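Local coordinates for cytochrome P450 268A2 Cyp268A2 (Mycobacterium marinum, PDB 6BLD), which is a haem-containing protein of the cytochrome P450 family, built on the mostly helical P450 fold around a buried protoporphyrin IX iron group, at residues 268-279 against 300-308. Numbering follows the deposited sequence.
Sequences TISHGLKALTDF and ELVRWATPV. With HEM (protoporphyrin IX containing Fe), chain B.
Ala305 CB packs 3.7 Å from His271 CB where two helices of the cytochrome P450 fold cross almost at right angles (101°, axes 8.9 Å apart): the C-terminal part of the long helix I, 268-278, and the end of helix K, 300-305, whose Glu300 and Arg303 form the salt bridge of the family's ExxR motif. Leu301 CD2 rests 3.8 Å from Gly272 CA, a position without a side chain. Farther along, Ala275 CB sits over one face of the Trp304 indole, 3.6 Å from CD1. With chi1 at -169°, CG of Trp304 stands opposite the backbone N, and the indole lies along the last turn of 268-278, its six-membered ring reaching Phe279 just past the helix end; there the phenyl edge points at the face of that ring in an offset edge-to-face pair, planes at 83°. At the haem end, Thr268 OG1, hydrogen-bonded to Thr264 O, lies 3.4 Å from Pro307 CG, and that same CG touches haem CBC at 3.4 Å. Two waters bridge the helices: one donates to both Thr268 O and Leu301 O, the other donates to His271 O and accepts from Trp304 NE1 in the indole plane. In the second shell, Glu300 also pairs with Arg356. His410 stacks on the His271 ring, takes a bond from His271 NE2 through its carbonyl O and bonds Ala305 O through ND1, tying both helices to one residue.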
ATOM      1  N   THR A 268      -3.751  -7.042  -2.538  1.00 15.96           N
ATOM      2  CA  THR A 268      -4.924  -6.878  -3.392  1.00 16.54           C
ATOM      3  C   THR A 268      -5.241  -8.157  -4.158  1.00 17.08           C
ATOM      4  O   THR A 268      -6.416  -8.468  -4.387  1.00 17.51           O
ATOM      5  CB  THR A 268      -4.712  -5.711  -4.361  1.00 16.83           C
ATOM      6  OG1 THR A 268      -4.352  -4.535  -3.624  1.00 16.96           O
ATOM      7  CG2 THR A 268      -5.982  -5.429  -5.151  1.00 17.09           C
ATOM      8  N   ILE A 269      -4.216  -8.918  -4.545  1.00 17.52           N
ATOM      9  CA  ILE A 269      -4.454 -10.183  -5.235  1.00 18.37           C
ATOM     10  C   ILE A 269      -5.093 -11.195  -4.289  1.00 18.67           C
ATOM     11  O   ILE A 269      -6.044 -11.897  -4.659  1.00 19.41           O
ATOM     12  CB  ILE A 269      -3.142 -10.716  -5.841  1.00 18.53           C
ATOM     13  CG1 ILE A 269      -2.677  -9.807  -6.983  1.00 18.36           C
ATOM     14  CG2 ILE A 269      -3.320 -12.144  -6.336  1.00 17.75           C
ATOM     15  CD1 ILE A 269      -1.220  -9.994  -7.364  1.00 17.06           C
ATOM     16  N   SER A 270      -4.594 -11.280  -3.053  1.00 17.93           N
ATOM     17  CA  SER A 270      -5.174 -12.199  -2.079  1.00 18.71           C
ATOM     18  C   SER A 270      -6.599 -11.795  -1.720  1.00 18.55           C
ATOM     19  O   SER A 270      -7.505 -12.637  -1.691  1.00 18.78           O
ATOM     20  CB  SER A 270      -4.301 -12.256  -0.825  1.00 18.82           C
ATOM     21  OG  SER A 270      -3.031 -12.808  -1.116  1.00 19.48           O
ATOM     22  N   HIS A 271      -6.815 -10.509  -1.432  1.00 18.27           N
ATOM     23  CA  HIS A 271      -8.167 -10.037  -1.147  1.00 18.84           C
ATOM     24  C   HIS A 271      -9.084 -10.225  -2.349  1.00 18.93           C
ATOM     25  O   HIS A 271     -10.285 -10.466  -2.180  1.00 19.17           O
ATOM     26  CB  HIS A 271      -8.140  -8.564  -0.730  1.00 18.82           C
ATOM     27  CG  HIS A 271      -7.520  -8.322   0.612  1.00 19.44           C
ATOM     28  ND1 HIS A 271      -7.978  -8.924   1.764  1.00 19.99           N
ATOM     29  CD2 HIS A 271      -6.484  -7.535   0.986  1.00 19.27           C
ATOM     30  CE1 HIS A 271      -7.247  -8.524   2.789  1.00 19.84           C
ATOM     31  NE2 HIS A 271      -6.333  -7.680   2.344  1.00 19.31           N
ATOM     32  N   GLY A 272      -8.539 -10.127  -3.563  1.00 19.29           N
ATOM     33  CA  GLY A 272      -9.370 -10.252  -4.749  1.00 20.03           C
ATOM     34  C   GLY A 272      -9.885 -11.661  -4.965  1.00 21.23           C
ATOM     35  O   GLY A 272     -11.052 -11.857  -5.318  1.00 18.66           O
ATOM     36  N   LEU A 273      -9.025 -12.663  -4.761  1.00 21.32           N
ATOM     37  CA  LEU A 273      -9.458 -14.047  -4.924  1.00 21.94           C
ATOM     38  C   LEU A 273     -10.537 -14.405  -3.912  1.00 22.44           C
ATOM     39  O   LEU A 273     -11.507 -15.097  -4.244  1.00 22.49           O
ATOM     40  CB  LEU A 273      -8.264 -14.993  -4.795  1.00 21.76           C
ATOM     41  CG  LEU A 273      -8.573 -16.478  -4.998  1.00 22.70           C
ATOM     42  CD1 LEU A 273      -8.814 -16.778  -6.472  1.00 22.97           C
ATOM     43  CD2 LEU A 273      -7.455 -17.348  -4.445  1.00 22.89           C
ATOM     44  N   LYS A 274     -10.386 -13.939  -2.669  1.00 22.31           N
ATOM     45  CA  LYS A 274     -11.406 -14.184  -1.655  1.00 22.98           C
ATOM     46  C   LYS A 274     -12.706 -13.465  -1.997  1.00 22.70           C
ATOM     47  O   LYS A 274     -13.796 -14.003  -1.768  1.00 23.37           O
ATOM     48  CB  LYS A 274     -10.891 -13.749  -0.283  1.00 22.98           C
ATOM     49  CG  LYS A 274     -11.903 -13.900   0.843  1.00 23.92           C
ATOM     50  CD  LYS A 274     -12.312 -15.353   1.029  1.00 25.95           C
ATOM     51  CE  LYS A 274     -13.099 -15.541   2.316  1.00 27.35           C
ATOM     52  NZ  LYS A 274     -12.720 -14.529   3.341  1.00 27.58           N
ATOM     53  N   ALA A 275     -12.611 -12.252  -2.548  1.00 22.22           N
ATOM     54  CA  ALA A 275     -13.810 -11.522  -2.948  1.00 22.27           C
ATOM     55  C   ALA A 275     -14.535 -12.231  -4.085  1.00 23.04           C
ATOM     56  O   ALA A 275     -15.770 -12.300  -4.094  1.00 23.36           O
ATOM     57  CB  ALA A 275     -13.446 -10.094  -3.350  1.00 21.58           C
ATOM     58  N   LEU A 276     -13.786 -12.759  -5.056  1.00 23.27           N
ATOM     59  CA  LEU A 276     -14.406 -13.534  -6.126  1.00 24.21           C
ATOM     60  C   LEU A 276     -15.050 -14.806  -5.590  1.00 24.97           C
ATOM     61  O   LEU A 276     -16.074 -15.254  -6.120  1.00 26.02           O
ATOM     62  CB  LEU A 276     -13.373 -13.871  -7.200  1.00 24.40           C
ATOM     63  CG  LEU A 276     -12.806 -12.692  -7.995  1.00 24.09           C
ATOM     64  CD1 LEU A 276     -11.818 -13.179  -9.042  1.00 24.37           C
ATOM     65  CD2 LEU A 276     -13.926 -11.887  -8.641  1.00 24.34           C
ATOM     66  N   THR A 277     -14.470 -15.399  -4.543  1.00 24.69           N
ATOM     67  CA  THR A 277     -15.067 -16.585  -3.937  1.00 25.91           C
ATOM     68  C   THR A 277     -16.328 -16.230  -3.159  1.00 25.97           C
ATOM     69  O   THR A 277     -17.319 -16.968  -3.200  1.00 26.84           O
ATOM     70  CB  THR A 277     -14.051 -17.275  -3.024  1.00 26.52           C
ATOM     71  OG1 THR A 277     -12.897 -17.650  -3.785  1.00 26.99           O
ATOM     72  CG2 THR A 277     -14.657 -18.518  -2.385  1.00 27.55           C
ATOM     73  N   ASP A 278     -16.310 -15.101  -2.447  1.00 25.21           N
ATOM     74  CA  ASP A 278     -17.457 -14.687  -1.652  1.00 25.24           C
ATOM     75  C   ASP A 278     -18.599 -14.147  -2.500  1.00 25.04           C
ATOM     76  O   ASP A 278     -19.735 -14.083  -2.018  1.00 26.18           O
ATOM     77  CB  ASP A 278     -17.031 -13.631  -0.628  1.00 24.69           C
ATOM     78  CG  ASP A 278     -16.063 -14.174   0.404  1.00 24.89           C
ATOM     79  OD1 ASP A 278     -15.985 -15.411   0.553  1.00 25.66           O
ATOM     80  OD2 ASP A 278     -15.380 -13.364   1.066  1.00 24.34           O
ATOM     81  N   PHE A 279     -18.331 -13.758  -3.746  1.00 24.24           N
ATOM     82  CA  PHE A 279     -19.350 -13.225  -4.650  1.00 24.52           C
ATOM     83  C   PHE A 279     -19.243 -13.949  -5.986  1.00 25.12           C
ATOM     84  O   PHE A 279     -18.722 -13.396  -6.965  1.00 25.33           O
ATOM     85  CB  PHE A 279     -19.199 -11.714  -4.826  1.00 23.77           C
ATOM     86  CG  PHE A 279     -19.414 -10.931  -3.561  1.00 23.37           C
ATOM     87  CD1 PHE A 279     -18.374 -10.727  -2.670  1.00 22.72           C
ATOM     88  CD2 PHE A 279     -20.659 -10.398  -3.264  1.00 23.72           C
ATOM     89  CE1 PHE A 279     -18.570 -10.009  -1.506  1.00 22.22           C
ATOM     90  CE2 PHE A 279     -20.861  -9.679  -2.101  1.00 23.16           C
ATOM     91  CZ  PHE A 279     -19.815  -9.484  -1.222  1.00 22.43           C
ATOM     92  N   GLU A 300     -12.783  -1.915  -8.444  1.00 17.78           N
ATOM     93  CA  GLU A 300     -13.535  -2.343  -7.270  1.00 17.76           C
ATOM     94  C   GLU A 300     -12.742  -3.324  -6.417  1.00 17.57           C
ATOM     95  O   GLU A 300     -12.858  -3.306  -5.188  1.00 17.55           O
ATOM     96  CB  GLU A 300     -14.873  -2.949  -7.698  1.00 17.93           C
ATOM     97  CG  GLU A 300     -15.673  -3.545  -6.548  1.00 17.97           C
ATOM     98  CD  GLU A 300     -16.555  -2.522  -5.849  1.00 17.97           C
ATOM     99  OE1 GLU A 300     -17.410  -2.925  -5.033  1.00 18.12           O
ATOM    100  OE2 GLU A 300     -16.390  -1.313  -6.110  1.00 17.99           O
ATOM    101  N   LEU A 301     -11.908  -4.159  -7.039  1.00 17.29           N
ATOM    102  CA  LEU A 301     -11.045  -5.046  -6.265  1.00 16.97           C
ATOM    103  C   LEU A 301     -10.054  -4.249  -5.426  1.00 15.75           C
ATOM    104  O   LEU A 301      -9.706  -4.652  -4.312  1.00 15.49           O
ATOM    105  CB  LEU A 301     -10.305  -6.004  -7.197  1.00 16.75           C
ATOM    106  CG  LEU A 301     -11.141  -7.133  -7.802  1.00 18.41           C
ATOM    107  CD1 LEU A 301     -10.296  -7.983  -8.732  1.00 17.86           C
ATOM    108  CD2 LEU A 301     -11.763  -7.986  -6.709  1.00 18.33           C
ATOM    109  N   VAL A 302      -9.581  -3.120  -5.955  1.00 15.52           N
ATOM    110  CA  VAL A 302      -8.721  -2.229  -5.182  1.00 17.34           C
ATOM    111  C   VAL A 302      -9.510  -1.568  -4.062  1.00 17.46           C
ATOM    112  O   VAL A 302      -9.040  -1.473  -2.923  1.00 16.88           O
ATOM    113  CB  VAL A 302      -8.067  -1.186  -6.106  1.00 17.06           C
ATOM    114  CG1 VAL A 302      -7.439  -0.071  -5.289  1.00 14.41           C
ATOM    115  CG2 VAL A 302      -7.042  -1.832  -7.008  1.00 15.08           C
ATOM    116  N   ARG A 303     -10.717  -1.097  -4.375  1.00 18.11           N
ATOM    117  CA  ARG A 303     -11.598  -0.558  -3.346  1.00 17.76           C
ATOM    118  C   ARG A 303     -11.891  -1.596  -2.269  1.00 17.14           C
ATOM    119  O   ARG A 303     -11.884  -1.286  -1.069  1.00 14.93           O
ATOM    120  CB  ARG A 303     -12.911  -0.071  -3.974  1.00 18.18           C
ATOM    121  CG  ARG A 303     -13.926   0.444  -2.962  1.00 18.57           C
ATOM    122  CD  ARG A 303     -15.348   0.516  -3.537  1.00 18.81           C
ATOM    123  NE  ARG A 303     -16.097  -0.724  -3.331  1.00 18.86           N
ATOM    124  CZ  ARG A 303     -16.511  -1.181  -2.150  1.00 18.26           C
ATOM    125  NH1 ARG A 303     -16.277  -0.496  -1.037  1.00 17.43           N
ATOM    126  NH2 ARG A 303     -17.178  -2.327  -2.085  1.00 18.14           N
ATOM    127  N   TRP A 304     -12.168  -2.831  -2.690  1.00 16.86           N
ATOM    128  CA  TRP A 304     -12.478  -3.897  -1.746  1.00 17.29           C
ATOM    129  C   TRP A 304     -11.279  -4.227  -0.868  1.00 16.76           C
ATOM    130  O   TRP A 304     -11.431  -4.458   0.338  1.00 16.81           O
ATOM    131  CB  TRP A 304     -12.947  -5.141  -2.500  1.00 17.91           C
ATOM    132  CG  TRP A 304     -13.537  -6.198  -1.618  1.00 18.76           C
ATOM    133  CD1 TRP A 304     -12.902  -7.298  -1.119  1.00 19.38           C
ATOM    134  CD2 TRP A 304     -14.884  -6.257  -1.131  1.00 19.59           C
ATOM    135  NE1 TRP A 304     -13.770  -8.039  -0.352  1.00 20.46           N
ATOM    136  CE2 TRP A 304     -14.992  -7.422  -0.343  1.00 20.41           C
ATOM    137  CE3 TRP A 304     -16.008  -5.440  -1.285  1.00 19.90           C
ATOM    138  CZ2 TRP A 304     -16.178  -7.787   0.288  1.00 21.04           C
ATOM    139  CZ3 TRP A 304     -17.185  -5.806  -0.656  1.00 21.05           C
ATOM    140  CH2 TRP A 304     -17.261  -6.970   0.120  1.00 21.52           C
ATOM    141  N   ALA A 305     -10.077  -4.248  -1.446  1.00 16.11           N
ATOM    142  CA  ALA A 305      -8.895  -4.598  -0.666  1.00 16.16           C
ATOM    143  C   ALA A 305      -8.471  -3.448   0.238  1.00 16.55           C
ATOM    144  O   ALA A 305      -8.280  -3.635   1.447  1.00 17.48           O
ATOM    145  CB  ALA A 305      -7.751  -5.001  -1.598  1.00 15.91           C
ATOM    146  N   THR A 306      -8.341  -2.244  -0.330  1.00 15.95           N
ATOM    147  CA  THR A 306      -7.737  -1.093   0.335  1.00 15.70           C
ATOM    148  C   THR A 306      -6.498  -1.547   1.101  1.00 15.60           C
ATOM    149  O   THR A 306      -6.479  -1.502   2.339  1.00 15.53           O
ATOM    150  CB  THR A 306      -8.748  -0.404   1.258  1.00 16.33           C
ATOM    151  OG1 THR A 306      -9.982  -0.217   0.555  1.00 17.54           O
ATOM    152  CG2 THR A 306      -8.233   0.957   1.705  1.00 15.66           C
ATOM    153  N   PRO A 307      -5.455  -2.014   0.406  1.00 15.25           N
ATOM    154  CA  PRO A 307      -4.296  -2.574   1.121  1.00 14.78           C
ATOM    155  C   PRO A 307      -3.584  -1.561   1.993  1.00 14.33           C
ATOM    156  O   PRO A 307      -3.007  -1.941   3.017  1.00 14.42           O
ATOM    157  CB  PRO A 307      -3.395  -3.082  -0.012  1.00 14.66           C
ATOM    158  CG  PRO A 307      -3.770  -2.266  -1.182  1.00 14.78           C
ATOM    159  CD  PRO A 307      -5.244  -1.997  -1.052  1.00 15.10           C
ATOM    160  N   VAL A 308      -3.597  -0.287   1.618  1.00 14.11           N
ATOM    161  CA  VAL A 308      -3.081   0.779   2.467  1.00 13.94           C
ATOM    162  C   VAL A 308      -4.259   1.335   3.257  1.00 13.68           C
ATOM    163  O   VAL A 308      -5.148   1.979   2.695  1.00 13.47           O
ATOM    164  CB  VAL A 308      -2.388   1.873   1.648  1.00 14.18           C
ATOM    165  CG1 VAL A 308      -1.762   2.906   2.572  1.00 14.41           C
ATOM    166  CG2 VAL A 308      -1.339   1.264   0.733  1.00 13.98           C
TER
HETATM  167  CHA HEM B 501       2.102   6.050  -3.158  1.00 15.32           C
HETATM  168  CHB HEM B 501       4.765   2.908  -5.728  1.00 17.85           C
HETATM  169  CHC HEM B 501       0.954  -0.089  -6.016  1.00 18.15           C
HETATM  170  CHD HEM B 501      -1.345   2.670  -2.734  1.00 16.18           C
HETATM  171  C1A HEM B 501       3.155   5.472  -3.835  1.00 15.96           C
HETATM  172  C2A HEM B 501       4.477   6.038  -4.015  1.00 15.91           C
HETATM  173  C3A HEM B 501       5.208   5.175  -4.724  1.00 16.82           C
HETATM  174  C4A HEM B 501       4.381   4.023  -5.018  1.00 17.04           C
HETATM  175  CMA HEM B 501       6.679   5.370  -5.154  1.00 16.78           C
HETATM  176  CAA HEM B 501       4.950   7.410  -3.488  1.00 15.36           C
HETATM  177  CBA HEM B 501       4.493   8.489  -4.466  1.00 14.90           C
HETATM  178  CGA HEM B 501       4.771   9.855  -3.896  1.00 14.65           C
HETATM  179  O1A HEM B 501       4.789  10.840  -4.681  1.00 14.60           O
HETATM  180  O2A HEM B 501       4.981   9.962  -2.660  1.00 14.41           O
HETATM  181  C1B HEM B 501       3.952   1.856  -6.087  1.00 18.06           C
HETATM  182  C2B HEM B 501       4.299   0.799  -7.009  1.00 18.76           C
HETATM  183  C3B HEM B 501       3.265  -0.034  -7.108  1.00 19.08           C
HETATM  184  C4B HEM B 501       2.204   0.459  -6.236  1.00 18.16           C
HETATM  185  CMB HEM B 501       5.637   0.654  -7.767  1.00 18.98           C
HETATM  186  CAB HEM B 501       3.292  -1.287  -8.015  1.00 20.16           C
HETATM  187  CBB HEM B 501       2.227  -2.064  -8.211  1.00 20.97           C
HETATM  188  C1C HEM B 501      -0.010   0.401  -5.154  1.00 17.57           C
HETATM  189  C2C HEM B 501      -1.331  -0.160  -4.931  1.00 17.80           C
HETATM  190  C3C HEM B 501      -1.955   0.606  -4.015  1.00 17.49           C
HETATM  191  C4C HEM B 501      -1.058   1.676  -3.645  1.00 16.79           C
HETATM  192  CMC HEM B 501      -1.852  -1.431  -5.642  1.00 17.95           C
HETATM  193  CAC HEM B 501      -3.374   0.489  -3.411  1.00 17.88           C
HETATM  194  CBC HEM B 501      -4.319  -0.326  -3.886  1.00 19.27           C
HETATM  195  C1D HEM B 501      -0.632   3.836  -2.567  1.00 15.61           C
HETATM  196  C2D HEM B 501      -0.999   4.953  -1.722  1.00 14.45           C
HETATM  197  C3D HEM B 501      -0.049   5.888  -1.834  1.00 14.23           C
HETATM  198  C4D HEM B 501       0.955   5.397  -2.761  1.00 15.10           C
HETATM  199  CMD HEM B 501      -2.270   5.029  -0.847  1.00 13.82           C
HETATM  200  CAD HEM B 501      -0.025   7.256  -1.114  1.00 13.19           C
HETATM  201  CBD HEM B 501      -0.963   8.218  -1.839  1.00 13.27           C
HETATM  202  CGD HEM B 501      -1.013   9.551  -1.136  1.00 14.07           C
HETATM  203  O1D HEM B 501      -1.788  10.435  -1.587  1.00 15.33           O
HETATM  204  O2D HEM B 501      -0.284   9.733  -0.128  1.00 12.84           O
HETATM  205  NA  HEM B 501       3.134   4.239  -4.461  1.00 17.15           N
HETATM  206  NB  HEM B 501       2.668   1.617  -5.635  1.00 18.41           N
HETATM  207  NC  HEM B 501       0.117   1.520  -4.353  1.00 17.67           N
HETATM  208  ND  HEM B 501       0.563   4.143  -3.185  1.00 16.35           N
HETATM  209 FE   HEM B 501       1.513   2.991  -4.590  1.00 17.15          FE
HETATM  210  O   HOH W   1      -9.112  -7.136  -3.912  1.00 19.54           O
HETATM  211  O   HOH W   2     -11.892 -10.570   0.226  1.00 26.60           O